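Local coordinates for uncharacterized protein (Danio rerio, PDB 5HBA) that probably serves as the A-chain globular head of complement component C1q, the target-recognition module that opens the classical pathway of innate immunity, at residues Val8-Thr13 with Gln20-Asn25; Phe54-Glu59 with Leu122-Asn127. One frame throughout, in Å; residues are numbered along the deposited sequence.

Contact 1 of 2, residues Val8-Thr13 with Gln20-Asn25; sequences VLRNET and QPVTFN. With SO4 (sulfate ion), chain D.
The ring of F24 is overlapped on one face by V8, whose CG2 stands 3.7 Å from the ring centroid and almost on the ring normal, a CH-pi contact. V22 CG1 lies offset toward the rim of the opposite face, so two valine methyls sandwich the ring. In the C1q jelly-roll sandwich, the loop 20-25 here folds over the end of strand 5-10 and sends F24 inward to I106 and F126. R10 runs its extended chain over the same loop: with CG anti to the backbone N (chi1 -180°), CD packs on V22 CG1 and NH1 reaches T23 O at 2.8 Å. That oxygen sits at the edge of the guanidinium, near its plane, although the donor stands above the carbonyl plane. E12 CD lies over one guanidinium face; the charges of NH1 and E12 OE2 are only distantly paired, and no N-H points at the carboxylate. NH2 is bonded to S14 O. Were R10 cut back to an alanine, T23 O and S14 O would probably lose the guanidinium N-H groups that reach them, and the positive charge under the E12 carboxylate would go with them. A water bridges E12 OE2 and T23 OG1. At the outer end T13 N binds a sulfate, probably from the crystallisation liquor, at O3. N25 N gives a weak bond to L9 O, while the N25 amide grips the N11 backbone twice: ND2 donates to N11 O, and OD1 accepts N11 N in a nearly straight bond of 175°.

Contact 2 of 2, residues Phe54-Glu59 with Leu122-Asn127; sequences FHASSE and LYAVFN
Four backbone hydrogen bonds join the strands in two reciprocal pairs. H55 N donates to V125 O at 2.8 Å, and V125 N returns a bond of the same length to H55 O. Two residues along, S57 N meets Y123 O at 2.9 Å and Y123 N meets S57 O. Between and beside them lie the non-hydrogen-bonded pairs A56-A124 and F54-F126, where the CA atoms stand closer together and A56 CA comes to 3.1 Å from Y123 O in a CA-H...O contact. Among the side chains, H55 is tied by ND1 to S91 OG, and a water at the edge of its ring, in plane, links NE2 to N127 ND2, the latter bond weak. With H55 CG beside the backbone N (chi1 -47°), the two side chains cross at about a right angle, ring and amide planes 57° apart, with N127 ND2 near the edge of the ring. N127 OD1 bonds S7 OG, while ND2 reaches G93 O of the second subunit. These antiparallel neighbours are strands 48-59 and 120-133 of the C1q/TNF jelly roll, central in one sheet of its sandwich. H55, S57, Y123 and V125 occupy the face turned to the second subunit, where Y123 packs on L76 of that chain and V125 on its G93. S57 OG lies against Y123 CB at 3.7 Å. The other face looks into the sandwich, toward L64 and L66 of strand 62-68. There the A56 and A124 methyls meet at 3.9 Å, L122 CD1 comes alongside A56 CB, and F54 CB touches CD1 of the F126 ring, which itself meets F6 edge-to-face.

Both contacts build on the same sheet, since strand 5-10 of contact 1 is another neighbour of strand 120-133 in contact 2; their centres lie 8 Å apart. R10 N and A124 O, 2.7 Å apart, and V8 N and F126 O probably join them by hydrogen bonds, and F24 CZ packs against F126 CB within the sandwich. Contact 2 is buried and regular, its polar work done mostly by paired backbones, with one face given to the subunit interface. Contact 1 is partly buried: F24 and the valines, with the buried R10 beside them, form its inner part, whereas the exposed N25 amide and a water hold the irregular loop at its outer side.

Contact 1 of 2, residues Val8-Thr13 with Gln20-Asn25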
loop_
_atom_site.group_PDB
_atom_site.type_symbol
_atom_site.label_atom_id
_atom_site.label_comp_id
_atom_site.label_asym_id
_atom_site.label_seq_id
_atom_site.Cartn_x
_atom_site.Cartn_y
_atom_site.Cartn_z
ATOM N N VAL A 8 3.788 10.359 -8.081
ATOM C CA VAL A 8 3.102 11.070 -9.165
ATOM C C VAL A 8 1.588 10.938 -9.043
ATOM O O VAL A 8 1.077 9.896 -8.621
ATOM C CB VAL A 8 3.582 10.586 -10.562
ATOM C CG1 VAL A 8 5.023 11.023 -10.797
ATOM C CG2 VAL A 8 3.464 9.053 -10.667
ATOM N N LEU A 9 0.880 12.008 -9.402
ATOM C CA LEU A 9 -0.568 12.082 -9.220
ATOM C C LEU A 9 -1.307 12.298 -10.537
ATOM O O LEU A 9 -0.881 13.083 -11.392
ATOM C CB LEU A 9 -0.904 13.217 -8.240
ATOM C CG LEU A 9 -2.340 13.742 -8.112
ATOM C CD1 LEU A 9 -3.289 12.721 -7.497
ATOM C CD2 LEU A 9 -2.355 15.036 -7.307
ATOM N N ARG A 10 -2.417 11.592 -10.702
ATOM C CA ARG A 10 -3.296 11.832 -11.837
ATOM C C ARG A 10 -4.619 12.322 -11.291
ATOM O O ARG A 10 -5.289 11.585 -10.565
ATOM C CB ARG A 10 -3.540 10.554 -12.647
ATOM C CG ARG A 10 -4.463 10.801 -13.847
ATOM C CD ARG A 10 -4.889 9.517 -14.553
ATOM N NE ARG A 10 -5.840 9.831 -15.615
ATOM C CZ ARG A 10 -5.505 10.031 -16.888
ATOM N NH1 ARG A 10 -4.233 9.923 -17.267
ATOM N NH2 ARG A 10 -6.445 10.322 -17.784
ATOM N N ASN A 11 -4.972 13.567 -11.619
ATOM C CA ASN A 11 -6.253 14.154 -11.232
ATOM C C ASN A 11 -6.721 15.087 -12.340
ATOM O O ASN A 11 -6.354 16.258 -12.366
ATOM C CB ASN A 11 -6.138 14.929 -9.915
ATOM C CG ASN A 11 -7.502 15.369 -9.369
ATOM O OD1 ASN A 11 -8.524 14.744 -9.639
ATOM N ND2 ASN A 11 -7.510 16.442 -8.591
ATOM N N GLU A 12 -7.514 14.551 -13.263
ATOM C CA GLU A 12 -7.882 15.272 -14.479
ATOM C C GLU A 12 -9.204 14.775 -15.065
ATOM O O GLU A 12 -9.711 13.707 -14.683
ATOM C CB GLU A 12 -6.758 15.168 -15.523
ATOM C CG GLU A 12 -6.236 13.756 -15.729
ATOM C CD GLU A 12 -5.052 13.683 -16.687
ATOM O OE1 GLU A 12 -5.262 13.828 -17.907
ATOM O OE2 GLU A 12 -3.909 13.455 -16.228
ATOM N N THR A 13 -9.755 15.562 -15.988
ATOM C CA THR A 13 -11.039 15.257 -16.612
ATOM C C THR A 13 -10.871 14.191 -17.698
ATOM O O THR A 13 -11.794 13.433 -17.978
ATOM C CB THR A 13 -11.696 16.543 -17.203
ATOM O OG1 THR A 13 -11.819 17.533 -16.172
ATOM C CG2 THR A 13 -13.093 16.257 -17.783
ATOM N N GLN A 20 -3.111 1.053 -21.946
ATOM C CA GLN A 20 -2.008 1.978 -22.175
ATOM C C GLN A 20 -1.547 2.443 -20.808
ATOM O O GLN A 20 -2.343 2.445 -19.855
ATOM C CB GLN A 20 -2.476 3.197 -22.987
ATOM C CG GLN A 20 -2.933 2.852 -24.397
ATOM C CD GLN A 20 -3.200 4.085 -25.253
ATOM O OE1 GLN A 20 -3.371 5.191 -24.741
ATOM N NE2 GLN A 20 -3.228 3.893 -26.568
ATOM N N PRO A 21 -0.277 2.856 -20.695
ATOM C CA PRO A 21 0.188 3.342 -19.391
ATOM C C PRO A 21 -0.617 4.539 -18.895
ATOM O O PRO A 21 -0.900 5.473 -19.658
ATOM C CB PRO A 21 1.639 3.749 -19.661
ATOM C CG PRO A 21 2.067 2.852 -20.780
ATOM C CD PRO A 21 0.837 2.620 -21.636
ATOM N N VAL A 22 -0.990 4.506 -17.623
ATOM C CA VAL A 22 -1.629 5.667 -17.008
ATOM C C VAL A 22 -0.659 6.829 -17.051
ATOM O O VAL A 22 0.513 6.678 -16.659
ATOM C CB VAL A 22 -1.991 5.405 -15.535
ATOM C CG1 VAL A 22 -2.623 6.669 -14.908
ATOM C CG2 VAL A 22 -2.933 4.214 -15.416
ATOM N N THR A 23 -1.124 7.982 -17.525
ATOM C CA THR A 23 -0.297 9.192 -17.502
ATOM C C THR A 23 -0.740 10.102 -16.345
ATOM O O THR A 23 -1.856 9.957 -15.824
ATOM C CB THR A 23 -0.292 9.932 -18.866
ATOM O OG1 THR A 23 -1.619 10.360 -19.186
ATOM C CG2 THR A 23 0.218 8.999 -19.987
ATOM N N PHE A 24 0.137 11.009 -15.923
ATOM C CA PHE A 24 -0.093 11.782 -14.699
ATOM C C PHE A 24 0.087 13.279 -14.971
ATOM O O PHE A 24 0.859 13.650 -15.844
ATOM C CB PHE A 24 0.880 11.319 -13.605
ATOM C CG PHE A 24 0.785 9.833 -13.283
ATOM C CD1 PHE A 24 1.490 8.898 -14.024
ATOM C CD2 PHE A 24 -0.009 9.383 -12.231
ATOM C CE1 PHE A 24 1.407 7.536 -13.735
ATOM C CE2 PHE A 24 -0.112 8.022 -11.935
ATOM C CZ PHE A 24 0.595 7.093 -12.686
ATOM N N ASN A 25 -0.621 14.138 -14.239
ATOM C CA ASN A 25 -0.502 15.585 -14.463
ATOM C C ASN A 25 0.104 16.368 -13.290
ATOM O O ASN A 25 0.128 17.599 -13.307
ATOM C CB ASN A 25 -1.842 16.209 -14.892
ATOM C CG ASN A 25 -2.917 16.075 -13.835
ATOM O OD1 ASN A 25 -2.991 15.066 -13.125
ATOM N ND2 ASN A 25 -3.773 17.084 -13.735
HETATM S S SO4 D . -8.089 18.218 -17.875
HETATM O O1 SO4 D . -6.753 18.785 -18.029
HETATM O O2 SO4 D . -8.144 16.919 -18.540
HETATM O O3 SO4 D . -8.391 18.023 -16.452
HETATM O O4 SO4 D . -9.106 19.098 -18.454
HETATM O O HOH W 1 -1.983 12.996 -17.896
#

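Contact 2 of 2, residues Phe54-Glu59 with Leu122-Asn127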
loop_
_atom_site.group_PDB
_atom_site.type_symbol
_atom_site.label_atom_id
_atom_site.label_comp_id
_atom_site.label_asym_id
_atom_site.label_seq_id
_atom_site.Cartn_x
_atom_site.Cartn_y
_atom_site.Cartn_z
ATOM N N PHE A 54 0.635 1.673 -5.943
ATOM C CA PHE A 54 -0.308 2.655 -6.461
ATOM C C PHE A 54 -1.612 2.651 -5.661
ATOM O O PHE A 54 -1.951 1.653 -5.012
ATOM C CB PHE A 54 -0.599 2.402 -7.946
ATOM C CG PHE A 54 -1.333 1.123 -8.207
ATOM C CD1 PHE A 54 -2.722 1.083 -8.168
ATOM C CD2 PHE A 54 -0.639 -0.043 -8.479
ATOM C CE1 PHE A 54 -3.407 -0.091 -8.384
ATOM C CE2 PHE A 54 -1.325 -1.242 -8.702
ATOM C CZ PHE A 54 -2.710 -1.257 -8.660
ATOM N N HIS A 55 -2.342 3.763 -5.732
ATOM C CA HIS A 55 -3.671 3.869 -5.118
ATOM C C HIS A 55 -4.554 4.598 -6.117
ATOM O O HIS A 55 -4.252 5.737 -6.513
ATOM C CB HIS A 55 -3.636 4.672 -3.804
ATOM C CG HIS A 55 -2.544 4.269 -2.868
ATOM N ND1 HIS A 55 -2.609 3.160 -2.054
ATOM C CD2 HIS A 55 -1.348 4.866 -2.587
ATOM C CE1 HIS A 55 -1.513 3.070 -1.341
ATOM N NE2 HIS A 55 -0.724 4.078 -1.639
ATOM N N ALA A 56 -5.642 3.963 -6.534
ATOM C CA ALA A 56 -6.408 4.514 -7.653
ATOM C C ALA A 56 -7.905 4.263 -7.548
ATOM O O ALA A 56 -8.333 3.221 -7.041
ATOM C CB ALA A 56 -5.865 3.963 -8.982
ATOM N N SER A 57 -8.692 5.217 -8.050
ATOM C CA SER A 57 -10.142 5.080 -8.080
ATOM C C SER A 57 -10.776 5.540 -9.384
ATOM O O SER A 57 -10.319 6.491 -10.031
ATOM C CB SER A 57 -10.831 5.777 -6.886
ATOM O OG SER A 57 -10.308 7.058 -6.631
ATOM N N SER A 58 -11.850 4.851 -9.743
ATOM C CA SER A 58 -12.679 5.195 -10.885
ATOM C C SER A 58 -14.105 4.888 -10.464
ATOM O O SER A 58 -14.315 4.156 -9.497
ATOM C CB SER A 58 -12.302 4.314 -12.075
ATOM O OG SER A 58 -13.151 4.573 -13.176
ATOM N N GLU A 59 -15.083 5.429 -11.183
ATOM C CA GLU A 59 -16.478 5.076 -10.934
ATOM C C GLU A 59 -16.742 3.669 -11.481
ATOM O O GLU A 59 -16.388 3.366 -12.624
ATOM C CB GLU A 59 -17.410 6.102 -11.595
ATOM C CG GLU A 59 -18.904 5.846 -11.397
ATOM C CD GLU A 59 -19.442 6.428 -10.097
ATOM O OE1 GLU A 59 -18.626 6.766 -9.208
ATOM O OE2 GLU A 59 -20.683 6.549 -9.968
ATOM N N LEU A 122 -9.838 8.571 -14.166
ATOM C CA LEU A 122 -9.111 7.772 -13.183
ATOM C C LEU A 122 -8.269 8.650 -12.272
ATOM O O LEU A 122 -7.403 9.392 -12.737
ATOM C CB LEU A 122 -8.218 6.746 -13.881
ATOM C CG LEU A 122 -7.269 5.905 -13.015
ATOM C CD1 LEU A 122 -8.029 4.799 -12.278
ATOM C CD2 LEU A 122 -6.161 5.310 -13.893
ATOM N N TYR A 123 -8.526 8.560 -10.970
ATOM C CA TYR A 123 -7.699 9.228 -9.985
ATOM C C TYR A 123 -6.618 8.240 -9.597
ATOM O O TYR A 123 -6.920 7.079 -9.319
ATOM C CB TYR A 123 -8.542 9.576 -8.770
ATOM C CG TYR A 123 -7.797 10.221 -7.627
ATOM C CD1 TYR A 123 -7.547 11.593 -7.616
ATOM C CD2 TYR A 123 -7.379 9.467 -6.534
ATOM C CE1 TYR A 123 -6.886 12.193 -6.547
ATOM C CE2 TYR A 123 -6.713 10.054 -5.471
ATOM C CZ TYR A 123 -6.469 11.411 -5.486
ATOM O OH TYR A 123 -5.811 11.995 -4.431
ATOM N N ALA A 124 -5.358 8.665 -9.611
ATOM C CA ALA A 124 -4.286 7.722 -9.291
ATOM C C ALA A 124 -3.075 8.374 -8.644
ATOM O O ALA A 124 -2.631 9.432 -9.083
ATOM C CB ALA A 124 -3.871 6.936 -10.556
ATOM N N VAL A 125 -2.560 7.734 -7.595
ATOM C CA VAL A 125 -1.282 8.096 -6.991
ATOM C C VAL A 125 -0.350 6.897 -7.171
ATOM O O VAL A 125 -0.688 5.783 -6.781
ATOM C CB VAL A 125 -1.436 8.444 -5.482
ATOM C CG1 VAL A 125 -0.079 8.774 -4.865
ATOM C CG2 VAL A 125 -2.388 9.642 -5.292
ATOM N N PHE A 126 0.798 7.116 -7.806
ATOM C CA PHE A 126 1.738 6.037 -8.100
ATOM C C PHE A 126 3.040 6.409 -7.410
ATOM O O PHE A 126 3.583 7.501 -7.642
ATOM C CB PHE A 126 1.948 5.949 -9.617
ATOM C CG PHE A 126 2.731 4.743 -10.080
ATOM C CD1 PHE A 126 2.867 3.609 -9.279
ATOM C CD2 PHE A 126 3.339 4.746 -11.336
ATOM C CE1 PHE A 126 3.583 2.501 -9.724
ATOM C CE2 PHE A 126 4.057 3.634 -11.788
ATOM C CZ PHE A 126 4.184 2.512 -10.975
ATOM N N ASN A 127 3.529 5.514 -6.553
ATOM C CA ASN A 127 4.719 5.775 -5.743
ATOM C C ASN A 127 5.784 4.699 -5.912
ATOM O O ASN A 127 5.471 3.531 -6.181
ATOM C CB ASN A 127 4.336 5.850 -4.264
ATOM C CG ASN A 127 3.269 6.886 -3.996
ATOM O OD1 ASN A 127 3.368 8.028 -4.452
ATOM N ND2 ASN A 127 2.235 6.493 -3.252
HETATM O O HOH W 2 1.631 4.694 -0.797
#